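Local coordinates for protein methyltransferase (Streptococcus mutans, PDB 2B78) that binds S-adenosyl-L-homocysteine and is probably a methyltransferase that uses S-adenosyl-L-methionine, perhaps acting on RNA, though its substrate is not established, at residues G180-V185 against E256-D261; Q201-L206 against S227-M232. All blocks are in the same frame, centred on the assembly; numbering follows the deposited sequence.

Interaction 1. Residues G180-V185 against E256-D261; sequences GISYNV and EANHLD
With CG of Asn258 anti to its own carbonyl carbon (chi1 -63°), the side chain reaches from the end of helix 247-257 to the backbone of Ser182, while Ser182 has a matching first torsion (chi1 -59°) that carries OG clear of Ala257 and leaves CB to meet the helix. The amide group of Asn258 faces the N and O of Ser182, which in an extended strand point the same way. As modelled, ND2 of Asn258 is 3.0 Å from Ser182 N, and its OD1 lies 2.8 Å from Ser182 O. Like atoms are thus set against like, and the amide is probably turned over; in the reversed orientation both approaches may be hydrogen bonds, so that asparagine, with a donor and an acceptor side by side, would suit this place as a stand-in for a neighbouring strand. Ile181 CB packs against the end of the Asn258 amide, while the rest of the isoleucine packs on Ile207. Ser182 CB also touches Ala257 CB at 3.8 Å. Two small residues here let strand and helix come close, with CA atoms of Ser182 and Ala257 5.9 Å apart. Asn258 is the first residue beyond the helix, which ends here: His259 takes a positive phi of 48°, and its N bonds to Glu256 O at 2.9 Å, while Leu260 N returns to Phe255 O. On its other edge strand 181-185 pairs with 174-178, Tyr183 bonding to Ile176. The arrangement is therefore a Schellman motif closing a helix of the Rossmann-like methyltransferase fold, docked through its last residue, Ala257, and the following Asn258 on the outer edge of a two-stranded beta-hairpin.

Interaction 2. Residues Q201-L206 against S227-M232; sequences QVRNEL and SVAAAM
Ala229 fits its methyl group between Arg203 and Leu206, one helical turn apart on the facing helix. Its CB lies 3.7 Å from Arg203 O and 3.9 Å from Leu206 CB, and the aliphatic start of Arg203, CB and CG, runs alongside it. The arginine then bends at its third torsion (chi3 -69°), taking the guanidinium away from the alanine to a salt bridge from NE to Glu178 and a hydrogen bond from NH2 to Phe196 O; a long side chain can thus serve apolar packing at its base and polar anchoring at its end. The two helices run 32° from parallel with axes 8.0 Å apart, a spacing that small alanines allow. They are the helices before and after strand 215-219, which belongs to the sheet of order 3-2-1-4-5-7-6 characteristic of class I methyltransferases. In Leu206 a first torsion of -72° sets CG beside the backbone N, and chi2 of 163° extends CD1 and turns CD2 aside, so that CD2 meets Ala230 CB at 4.1 Å. Its CB meanwhile rests 3.8 Å from Ala230 N, directly against the neighbouring backbone, and Phe226 packs on the same leucine.

Along the chain the segments come in the order 180-185, 201-206, 227-232, 256-261, so interaction 2 is made by residues lying between the two halves of interaction 1. The centres are 12 Å apart, and Tyr183 joins them: its CE1 is 3.3 Å from Val228 CG1, and its hydroxyl lies beside Arg203. From segment 256-261, Leu260 packs on Met232 of segment 227-232. The hairpin strand 181-185 therefore contacts helices 200-210, 225-232 and 247-257, linking it to consecutive helices of the methyltransferase domain. Both contacts lie away from the residues that bind S-adenosyl-L-homocysteine and belong to the packing of the hairpin on these helices and of the helices on one another.

Interaction 1. Residues G180-V185 against E256-D261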
ATOM      1  N   GLY A 180      -9.581  14.743   7.279  1.00 11.34           N
ATOM      2  CA  GLY A 180      -9.923  15.655   8.354  1.00 10.70           C
ATOM      3  C   GLY A 180      -9.676  15.205   9.779  1.00 10.24           C
ATOM      4  O   GLY A 180     -10.064  15.908  10.708  1.00 13.11           O
ATOM      5  N   ILE A 181      -9.071  14.039   9.976  1.00 11.24           N
ATOM      6  CA  ILE A 181      -8.768  13.588  11.336  1.00 12.74           C
ATOM      7  C   ILE A 181      -7.260  13.345  11.440  1.00 14.52           C
ATOM      8  O   ILE A 181      -6.569  13.181  10.420  1.00 13.20           O
ATOM      9  CB  ILE A 181      -9.582  12.330  11.747  1.00 11.86           C
ATOM     10  CG1 ILE A 181      -9.085  11.093  11.018  1.00 11.63           C
ATOM     11  CG2 ILE A 181     -11.076  12.558  11.445  1.00  9.86           C
ATOM     12  CD1 ILE A 181      -9.592   9.799  11.655  1.00 11.17           C
ATOM     13  N   SER A 182      -6.739  13.347  12.664  1.00 15.53           N
ATOM     14  CA  SER A 182      -5.298  13.190  12.878  1.00 15.51           C
ATOM     15  C   SER A 182      -4.803  11.770  13.057  1.00 16.79           C
ATOM     16  O   SER A 182      -5.503  10.920  13.606  1.00 17.37           O
ATOM     17  CB  SER A 182      -4.862  14.014  14.099  1.00 15.18           C
ATOM     18  OG  SER A 182      -5.153  15.389  13.918  1.00 15.43           O
ATOM     19  N   TYR A 183      -3.572  11.536  12.599  1.00 16.95           N
ATOM     20  CA  TYR A 183      -2.910  10.244  12.706  1.00 16.30           C
ATOM     21  C   TYR A 183      -1.440  10.502  13.041  1.00 15.18           C
ATOM     22  O   TYR A 183      -0.822  11.412  12.487  1.00 15.93           O
ATOM     23  CB  TYR A 183      -2.980   9.485  11.379  1.00 17.55           C
ATOM     24  CG  TYR A 183      -4.366   9.028  10.996  1.00 17.93           C
ATOM     25  CD1 TYR A 183      -4.922   7.884  11.560  1.00 17.99           C
ATOM     26  CD2 TYR A 183      -5.122   9.748  10.079  1.00 18.78           C
ATOM     27  CE1 TYR A 183      -6.213   7.460  11.219  1.00 16.96           C
ATOM     28  CE2 TYR A 183      -6.411   9.337   9.731  1.00 19.75           C
ATOM     29  CZ  TYR A 183      -6.945   8.190  10.308  1.00 17.29           C
ATOM     30  OH  TYR A 183      -8.208   7.775   9.954  1.00 16.17           O
ATOM     31  N   ASN A 184      -0.900   9.690  13.941  1.00 13.27           N
ATOM     32  CA  ASN A 184       0.488   9.787  14.376  1.00 12.85           C
ATOM     33  C   ASN A 184       1.381   8.937  13.466  1.00 12.71           C
ATOM     34  O   ASN A 184       1.153   7.737  13.293  1.00 11.96           O
ATOM     35  CB  ASN A 184       0.598   9.319  15.839  1.00 12.92           C
ATOM     36  CG  ASN A 184       2.036   9.259  16.339  1.00 13.75           C
ATOM     37  OD1 ASN A 184       2.713   8.232  16.220  1.00 15.92           O
ATOM     38  ND2 ASN A 184       2.514  10.362  16.900  1.00 11.28           N
ATOM     39  N   VAL A 185       2.392   9.571  12.877  1.00 12.32           N
ATOM     40  CA  VAL A 185       3.309   8.877  11.982  1.00 11.53           C
ATOM     41  C   VAL A 185       4.769   9.117  12.351  1.00 11.48           C
ATOM     42  O   VAL A 185       5.094   9.991  13.169  1.00 12.47           O
ATOM     43  CB  VAL A 185       3.092   9.299  10.497  1.00 11.37           C
ATOM     44  CG1 VAL A 185       1.643   9.028  10.080  1.00  9.03           C
ATOM     45  CG2 VAL A 185       3.431  10.769  10.307  1.00 10.55           C
ATOM     46  N   GLU A 256      -5.276   9.731  21.058  1.00 15.86           N
ATOM     47  CA  GLU A 256      -4.935  10.930  21.816  1.00 17.40           C
ATOM     48  C   GLU A 256      -5.011  12.182  20.932  1.00 15.77           C
ATOM     49  O   GLU A 256      -5.524  13.224  21.351  1.00 14.35           O
ATOM     50  CB  GLU A 256      -3.522  10.780  22.392  1.00 21.55           C
ATOM     51  CG  GLU A 256      -2.962  12.021  23.093  1.00 29.80           C
ATOM     52  CD  GLU A 256      -3.812  12.466  24.278  1.00 35.89           C
ATOM     53  OE1 GLU A 256      -4.137  11.618  25.136  1.00 37.50           O
ATOM     54  OE2 GLU A 256      -4.147  13.669  24.356  1.00 38.59           O
ATOM     55  N   ALA A 257      -4.503  12.066  19.709  1.00 15.01           N
ATOM     56  CA  ALA A 257      -4.485  13.184  18.761  1.00 14.68           C
ATOM     57  C   ALA A 257      -5.885  13.656  18.436  1.00 14.41           C
ATOM     58  O   ALA A 257      -6.089  14.821  18.091  1.00 17.19           O
ATOM     59  CB  ALA A 257      -3.782  12.770  17.480  1.00 13.07           C
ATOM     60  N   ASN A 258      -6.853  12.748  18.536  1.00 14.28           N
ATOM     61  CA  ASN A 258      -8.239  13.080  18.243  1.00 12.93           C
ATOM     62  C   ASN A 258      -9.068  13.264  19.507  1.00 13.35           C
ATOM     63  O   ASN A 258     -10.297  13.303  19.461  1.00 13.68           O
ATOM     64  CB  ASN A 258      -8.839  12.003  17.343  1.00 12.94           C
ATOM     65  CG  ASN A 258      -8.142  11.929  15.997  1.00 13.22           C
ATOM     66  OD1 ASN A 258      -7.422  10.972  15.703  1.00 14.19           O
ATOM     67  ND2 ASN A 258      -8.341  12.957  15.174  1.00 11.04           N
ATOM     68  N   HIS A 259      -8.371  13.369  20.633  1.00 14.62           N
ATOM     69  CA  HIS A 259      -8.977  13.577  21.943  1.00 16.21           C
ATOM     70  C   HIS A 259     -10.139  12.631  22.234  1.00 16.24           C
ATOM     71  O   HIS A 259     -11.165  13.041  22.763  1.00 15.14           O
ATOM     72  CB  HIS A 259      -9.446  15.025  22.059  1.00 18.84           C
ATOM     73  CG  HIS A 259      -8.442  16.022  21.566  1.00 22.00           C
ATOM     74  ND1 HIS A 259      -7.212  16.199  22.163  1.00 23.73           N
ATOM     75  CD2 HIS A 259      -8.469  16.862  20.504  1.00 22.06           C
ATOM     76  CE1 HIS A 259      -6.525  17.104  21.489  1.00 23.08           C
ATOM     77  NE2 HIS A 259      -7.264  17.523  20.478  1.00 23.80           N
ATOM     78  N   LEU A 260      -9.964  11.359  21.897  1.00 16.94           N
ATOM     79  CA  LEU A 260     -10.999  10.360  22.126  1.00 17.39           C
ATOM     80  C   LEU A 260     -10.840   9.656  23.470  1.00 16.73           C
ATOM     81  O   LEU A 260      -9.744   9.239  23.826  1.00 18.11           O
ATOM     82  CB  LEU A 260     -10.966   9.310  21.011  1.00 15.63           C
ATOM     83  CG  LEU A 260     -11.442   9.750  19.622  1.00 14.80           C
ATOM     84  CD1 LEU A 260     -10.929   8.763  18.582  1.00 11.17           C
ATOM     85  CD2 LEU A 260     -12.957   9.844  19.595  1.00 13.95           C
ATOM     86  N   ASP A 261     -11.930   9.540  24.224  1.00 16.39           N
ATOM     87  CA  ASP A 261     -11.872   8.832  25.496  1.00 16.04           C
ATOM     88  C   ASP A 261     -11.871   7.358  25.118  1.00 15.41           C
ATOM     89  O   ASP A 261     -12.664   6.928  24.283  1.00 15.71           O
ATOM     90  CB  ASP A 261     -13.090   9.146  26.349  1.00 17.85           C
ATOM     91  CG  ASP A 261     -13.132   8.311  27.615  1.00 21.18           C
ATOM     92  OD1 ASP A 261     -13.608   7.161  27.553  1.00 22.81           O
ATOM     93  OD2 ASP A 261     -12.675   8.799  28.666  1.00 23.56           O
TER

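Interaction 2. Residues Q201-L206 against S227-M232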
ATOM      1  N   GLN A 201      -9.479   5.656   1.721  1.00  9.85           N
ATOM      2  CA  GLN A 201     -10.900   5.679   1.413  1.00 11.25           C
ATOM      3  C   GLN A 201     -11.683   4.675   2.256  1.00 11.41           C
ATOM      4  O   GLN A 201     -12.880   4.836   2.456  1.00 13.01           O
ATOM      5  CB  GLN A 201     -11.102   5.469  -0.094  1.00  9.82           C
ATOM      6  CG  GLN A 201     -10.274   6.487  -0.903  1.00 11.53           C
ATOM      7  CD  GLN A 201     -10.541   6.457  -2.391  1.00 12.25           C
ATOM      8  OE1 GLN A 201     -11.118   5.506  -2.919  1.00 12.28           O
ATOM      9  NE2 GLN A 201     -10.100   7.500  -3.084  1.00 11.77           N
ATOM     10  N   VAL A 202     -11.006   3.655   2.776  1.00 12.45           N
ATOM     11  CA  VAL A 202     -11.678   2.676   3.625  1.00 13.67           C
ATOM     12  C   VAL A 202     -11.888   3.350   4.978  1.00 12.84           C
ATOM     13  O   VAL A 202     -12.951   3.213   5.597  1.00 11.37           O
ATOM     14  CB  VAL A 202     -10.834   1.394   3.822  1.00 14.01           C
ATOM     15  CG1 VAL A 202     -11.620   0.391   4.649  1.00 14.98           C
ATOM     16  CG2 VAL A 202     -10.471   0.781   2.473  1.00 14.16           C
ATOM     17  N   ARG A 203     -10.867   4.074   5.442  1.00 12.98           N
ATOM     18  CA  ARG A 203     -10.973   4.795   6.705  1.00 13.09           C
ATOM     19  C   ARG A 203     -12.022   5.898   6.566  1.00 13.42           C
ATOM     20  O   ARG A 203     -12.716   6.213   7.528  1.00 13.54           O
ATOM     21  CB  ARG A 203      -9.623   5.389   7.120  1.00 12.91           C
ATOM     22  CG  ARG A 203      -8.646   4.355   7.677  1.00 12.80           C
ATOM     23  CD  ARG A 203      -7.386   4.993   8.246  1.00 12.50           C
ATOM     24  NE  ARG A 203      -6.550   5.587   7.199  1.00 13.71           N
ATOM     25  CZ  ARG A 203      -5.616   4.927   6.522  1.00 13.99           C
ATOM     26  NH1 ARG A 203      -5.385   3.647   6.780  1.00 11.88           N
ATOM     27  NH2 ARG A 203      -4.916   5.549   5.584  1.00 15.25           N
ATOM     28  N   ASN A 204     -12.146   6.484   5.376  1.00 12.16           N
ATOM     29  CA  ASN A 204     -13.151   7.525   5.154  1.00 12.74           C
ATOM     30  C   ASN A 204     -14.562   6.972   5.386  1.00 11.37           C
ATOM     31  O   ASN A 204     -15.423   7.655   5.946  1.00  9.00           O
ATOM     32  CB  ASN A 204     -13.060   8.082   3.722  1.00 13.27           C
ATOM     33  CG  ASN A 204     -13.996   9.262   3.495  1.00 14.48           C
ATOM     34  OD1 ASN A 204     -13.912  10.287   4.191  1.00 13.97           O
ATOM     35  ND2 ASN A 204     -14.888   9.130   2.516  1.00 14.92           N
ATOM     36  N   GLU A 205     -14.799   5.743   4.930  1.00 12.42           N
ATOM     37  CA  GLU A 205     -16.111   5.107   5.084  1.00 14.23           C
ATOM     38  C   GLU A 205     -16.449   4.919   6.556  1.00 13.70           C
ATOM     39  O   GLU A 205     -17.596   5.104   6.973  1.00 15.68           O
ATOM     40  CB  GLU A 205     -16.131   3.736   4.397  1.00 14.89           C
ATOM     41  CG  GLU A 205     -15.942   3.794   2.891  1.00 18.53           C
ATOM     42  CD  GLU A 205     -17.132   4.401   2.185  1.00 20.97           C
ATOM     43  OE1 GLU A 205     -18.203   3.754   2.180  1.00 23.81           O
ATOM     44  OE2 GLU A 205     -17.007   5.521   1.645  1.00 20.87           O
ATOM     45  N   LEU A 206     -15.445   4.539   7.335  1.00 12.37           N
ATOM     46  CA  LEU A 206     -15.615   4.307   8.762  1.00 10.17           C
ATOM     47  C   LEU A 206     -15.886   5.621   9.486  1.00 10.48           C
ATOM     48  O   LEU A 206     -16.782   5.713  10.333  1.00  8.12           O
ATOM     49  CB  LEU A 206     -14.353   3.626   9.312  1.00  9.43           C
ATOM     50  CG  LEU A 206     -14.199   2.161   8.879  1.00  8.90           C
ATOM     51  CD1 LEU A 206     -12.777   1.650   9.080  1.00  8.52           C
ATOM     52  CD2 LEU A 206     -15.188   1.319   9.697  1.00  7.34           C
ATOM     53  N   SER A 227      -9.400   1.488  13.660  1.00  8.39           N
ATOM     54  CA  SER A 227     -10.144   1.611  14.900  1.00  9.18           C
ATOM     55  C   SER A 227     -10.423   3.066  15.253  1.00 10.15           C
ATOM     56  O   SER A 227     -11.542   3.414  15.657  1.00  8.65           O
ATOM     57  CB  SER A 227      -9.372   0.933  16.031  1.00 10.31           C
ATOM     58  OG  SER A 227      -9.199  -0.439  15.736  1.00 12.86           O
ATOM     59  N   VAL A 228      -9.416   3.923  15.094  1.00 11.30           N
ATOM     60  CA  VAL A 228      -9.593   5.339  15.382  1.00 11.73           C
ATOM     61  C   VAL A 228     -10.599   5.945  14.396  1.00 10.70           C
ATOM     62  O   VAL A 228     -11.430   6.770  14.776  1.00 11.53           O
ATOM     63  CB  VAL A 228      -8.225   6.103  15.328  1.00 13.88           C
ATOM     64  CG1 VAL A 228      -7.708   6.182  13.904  1.00 14.94           C
ATOM     65  CG2 VAL A 228      -8.379   7.493  15.923  1.00 14.98           C
ATOM     66  N   ALA A 229     -10.541   5.513  13.138  1.00 10.19           N
ATOM     67  CA  ALA A 229     -11.463   5.997  12.105  1.00  9.20           C
ATOM     68  C   ALA A 229     -12.895   5.632  12.499  1.00  9.23           C
ATOM     69  O   ALA A 229     -13.810   6.470  12.483  1.00  8.44           O
ATOM     70  CB  ALA A 229     -11.110   5.360  10.748  1.00  6.60           C
ATOM     71  N   ALA A 230     -13.090   4.370  12.860  1.00  8.30           N
ATOM     72  CA  ALA A 230     -14.407   3.905  13.275  1.00 10.24           C
ATOM     73  C   ALA A 230     -14.893   4.673  14.510  1.00 10.38           C
ATOM     74  O   ALA A 230     -16.071   5.020  14.610  1.00 10.91           O
ATOM     75  CB  ALA A 230     -14.353   2.411  13.564  1.00  9.90           C
ATOM     76  N   ALA A 231     -13.985   4.942  15.444  1.00  9.85           N
ATOM     77  CA  ALA A 231     -14.328   5.678  16.655  1.00 10.85           C
ATOM     78  C   ALA A 231     -14.836   7.083  16.314  1.00 11.27           C
ATOM     79  O   ALA A 231     -15.793   7.576  16.924  1.00 10.22           O
ATOM     80  CB  ALA A 231     -13.100   5.769  17.575  1.00 10.91           C
ATOM     81  N   MET A 232     -14.181   7.727  15.345  1.00 12.22           N
ATOM     82  CA  MET A 232     -14.561   9.071  14.917  1.00 10.72           C
ATOM     83  C   MET A 232     -15.872   9.056  14.142  1.00 10.48           C
ATOM     84  O   MET A 232     -16.490  10.100  13.923  1.00  8.73           O
ATOM     85  CB  MET A 232     -13.462   9.688  14.044  1.00 11.73           C
ATOM     86  CG  MET A 232     -12.192  10.071  14.808  1.00 12.84           C
ATOM     87  SD  MET A 232     -12.510  11.184  16.190  1.00 14.67           S
ATOM     88  CE  MET A 232     -13.048  12.675  15.314  1.00 14.09           C
TER